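Local coordinates for protein SAM-dependent methyltransferase (Thiobacillus denitrificans, PDB 5EPE) that probably transfers a methyl group from S-adenosylmethionine to a substrate not yet identified, and binds the spent cofactor S-adenosyl-L-homocysteine, at residues I135-E140 with W240-L245. Numbering follows the deposited sequence.
Sequences IILMGE and WGVFAL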
# COMPACT_ATOMS: atom_id res chain seq x y z
N ILE A 135 -33.51 -15.35 -28.53
CA ILE A 135 -32.58 -14.99 -27.46
C ILE A 135 -32.26 -16.21 -26.61
O ILE A 135 -33.16 -16.98 -26.25
CB ILE A 135 -33.20 -13.90 -26.58
CG1 ILE A 135 -33.24 -12.58 -27.38
CG2 ILE A 135 -32.42 -13.68 -25.29
CD1 ILE A 135 -34.09 -11.48 -26.76
N ILE A 136 -30.98 -16.35 -26.24
CA ILE A 136 -30.55 -17.37 -25.28
C ILE A 136 -30.32 -16.64 -23.93
O ILE A 136 -29.69 -15.56 -23.92
CB ILE A 136 -29.25 -18.08 -25.75
CG1 ILE A 136 -29.57 -18.89 -27.02
CG2 ILE A 136 -28.62 -18.91 -24.63
CD1 ILE A 136 -28.39 -19.46 -27.80
N LEU A 137 -30.82 -17.24 -22.86
CA LEU A 137 -30.67 -16.73 -21.48
C LEU A 137 -29.82 -17.65 -20.66
O LEU A 137 -30.12 -18.84 -20.58
CB LEU A 137 -31.99 -16.61 -20.75
CG LEU A 137 -33.04 -15.68 -21.19
CD1 LEU A 137 -34.16 -15.64 -20.13
CD2 LEU A 137 -32.48 -14.27 -21.36
N MSE A 138 -28.76 -17.10 -20.08
CA MSE A 138 -27.86 -17.85 -19.19
C MSE A 138 -27.79 -17.14 -17.86
O MSE A 138 -27.46 -15.95 -17.80
CB MSE A 138 -26.45 -17.89 -19.79
CG MSE A 138 -26.38 -18.65 -21.14
SE MSE A 138 -26.88 -20.57 -20.93
CE MSE A 138 -25.36 -21.11 -19.89
N GLY A 139 -28.08 -17.86 -16.78
CA GLY A 139 -28.04 -17.36 -15.42
C GLY A 139 -26.76 -17.96 -14.81
O GLY A 139 -26.61 -19.19 -14.72
N GLU A 140 -25.81 -17.09 -14.43
CA GLU A 140 -24.46 -17.55 -14.08
C GLU A 140 -23.79 -16.65 -13.03
O GLU A 140 -23.99 -15.42 -13.06
CB GLU A 140 -23.55 -17.59 -15.33
CG GLU A 140 -23.89 -18.65 -16.39
CD GLU A 140 -23.62 -20.04 -15.87
OE1 GLU A 140 -24.34 -20.98 -16.29
OE2 GLU A 140 -22.64 -20.20 -15.08
N TRP A 240 -23.83 -12.58 -9.52
CA TRP A 240 -24.71 -13.48 -10.27
C TRP A 240 -25.60 -12.62 -11.18
O TRP A 240 -25.92 -11.44 -10.88
CB TRP A 240 -25.53 -14.38 -9.33
CG TRP A 240 -26.16 -15.54 -9.99
CD1 TRP A 240 -25.65 -16.81 -10.13
CD2 TRP A 240 -27.47 -15.58 -10.57
NE1 TRP A 240 -26.51 -17.59 -10.84
CE2 TRP A 240 -27.67 -16.87 -11.07
CE3 TRP A 240 -28.50 -14.62 -10.70
CZ2 TRP A 240 -28.87 -17.26 -11.70
CZ3 TRP A 240 -29.68 -14.97 -11.34
CH2 TRP A 240 -29.86 -16.28 -11.83
N GLY A 241 -25.92 -13.18 -12.33
CA GLY A 241 -26.91 -12.54 -13.19
C GLY A 241 -27.41 -13.37 -14.29
O GLY A 241 -26.93 -14.49 -14.53
N VAL A 242 -28.45 -12.83 -14.94
CA VAL A 242 -28.97 -13.41 -16.18
C VAL A 242 -28.58 -12.54 -17.37
O VAL A 242 -28.84 -11.34 -17.40
CB VAL A 242 -30.47 -13.66 -16.14
CG1 VAL A 242 -30.92 -14.36 -17.40
CG2 VAL A 242 -30.86 -14.48 -14.94
N PHE A 243 -27.92 -13.18 -18.33
CA PHE A 243 -27.38 -12.59 -19.52
C PHE A 243 -28.14 -13.09 -20.74
O PHE A 243 -28.33 -14.30 -20.92
CB PHE A 243 -25.90 -12.95 -19.60
CG PHE A 243 -25.12 -12.53 -18.40
CD1 PHE A 243 -25.03 -13.35 -17.31
CD2 PHE A 243 -24.49 -11.28 -18.37
CE1 PHE A 243 -24.32 -12.93 -16.17
CE2 PHE A 243 -23.71 -10.90 -17.28
CZ PHE A 243 -23.67 -11.71 -16.17
N ALA A 244 -28.59 -12.14 -21.56
CA ALA A 244 -29.33 -12.42 -22.77
C ALA A 244 -28.40 -12.31 -23.95
O ALA A 244 -27.69 -11.32 -24.11
CB ALA A 244 -30.50 -11.41 -22.92
N LEU A 245 -28.40 -13.35 -24.78
CA LEU A 245 -27.40 -13.56 -25.85
C LEU A 245 -28.10 -13.73 -27.20
O LEU A 245 -29.14 -14.41 -27.30
CB LEU A 245 -26.58 -14.81 -25.59
CG LEU A 245 -25.99 -14.94 -24.17
CD1 LEU A 245 -25.22 -16.23 -24.09
CD2 LEU A 245 -25.04 -13.78 -23.89
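Strands 135-140 and 240-245 run antiparallel, their axes 163° apart in direction, and pair at Ile-136 with Leu-245, Met-138 with Phe-243 and Glu-140 with Gly-241 through two backbone hydrogen bonds each. The bond from Phe-243 N to Met-138 O, 2.9 Å long, is nearly straight, whereas Leu-245 N reaches Ile-136 O at a more bent 149°.

The indole of Trp-240 lies against the neighbouring strand at Gly-139 and Glu-140, one face over the peptide that joins them. Trp-240 CD1 comes to 3.4 Å from Glu-140 C, and its CZ2 stands 3.8 Å from Gly-139 CA, where a CB would collide with the ring. CG anti to the Trp-240 backbone N (chi1 -164°), with chi2 of 92°, brings the indole alongside the neighbouring backbone. Phe-20 meets the indole edge-to-face, and Asn-18, which binds S-adenosyl-L-homocysteine, touches it. Cut back to alanine, this position is likely to uncover the Gly-139 to Glu-140 peptide and leave Asn-18 and Phe-20 without the indole they pack on.

On the same face, Ala-244 CB faces the pair of methyls Ile-135 CG2 and Leu-137 CD2, 3.8 Å from each, while Val-242 CG1 meets Leu-137 CB. The other face carries Met-138, a selenomethionine whose CG approaches Leu-245 CD1 at 4.0 Å, and Phe-243, which turns its ring edge to Met-138 O and Glu-140 O. Helices 119-127 and 167-177 pack on this side; the Glu-140 carboxylate is hydrogen-bonded through OE1 to Ser-113 OG.

Strand 238-247 thus inserts antiparallel between 134-143 and 179-186, giving the 3-2-1-4-5-7-6 strand order of the Rossmann-like class I methyltransferase fold.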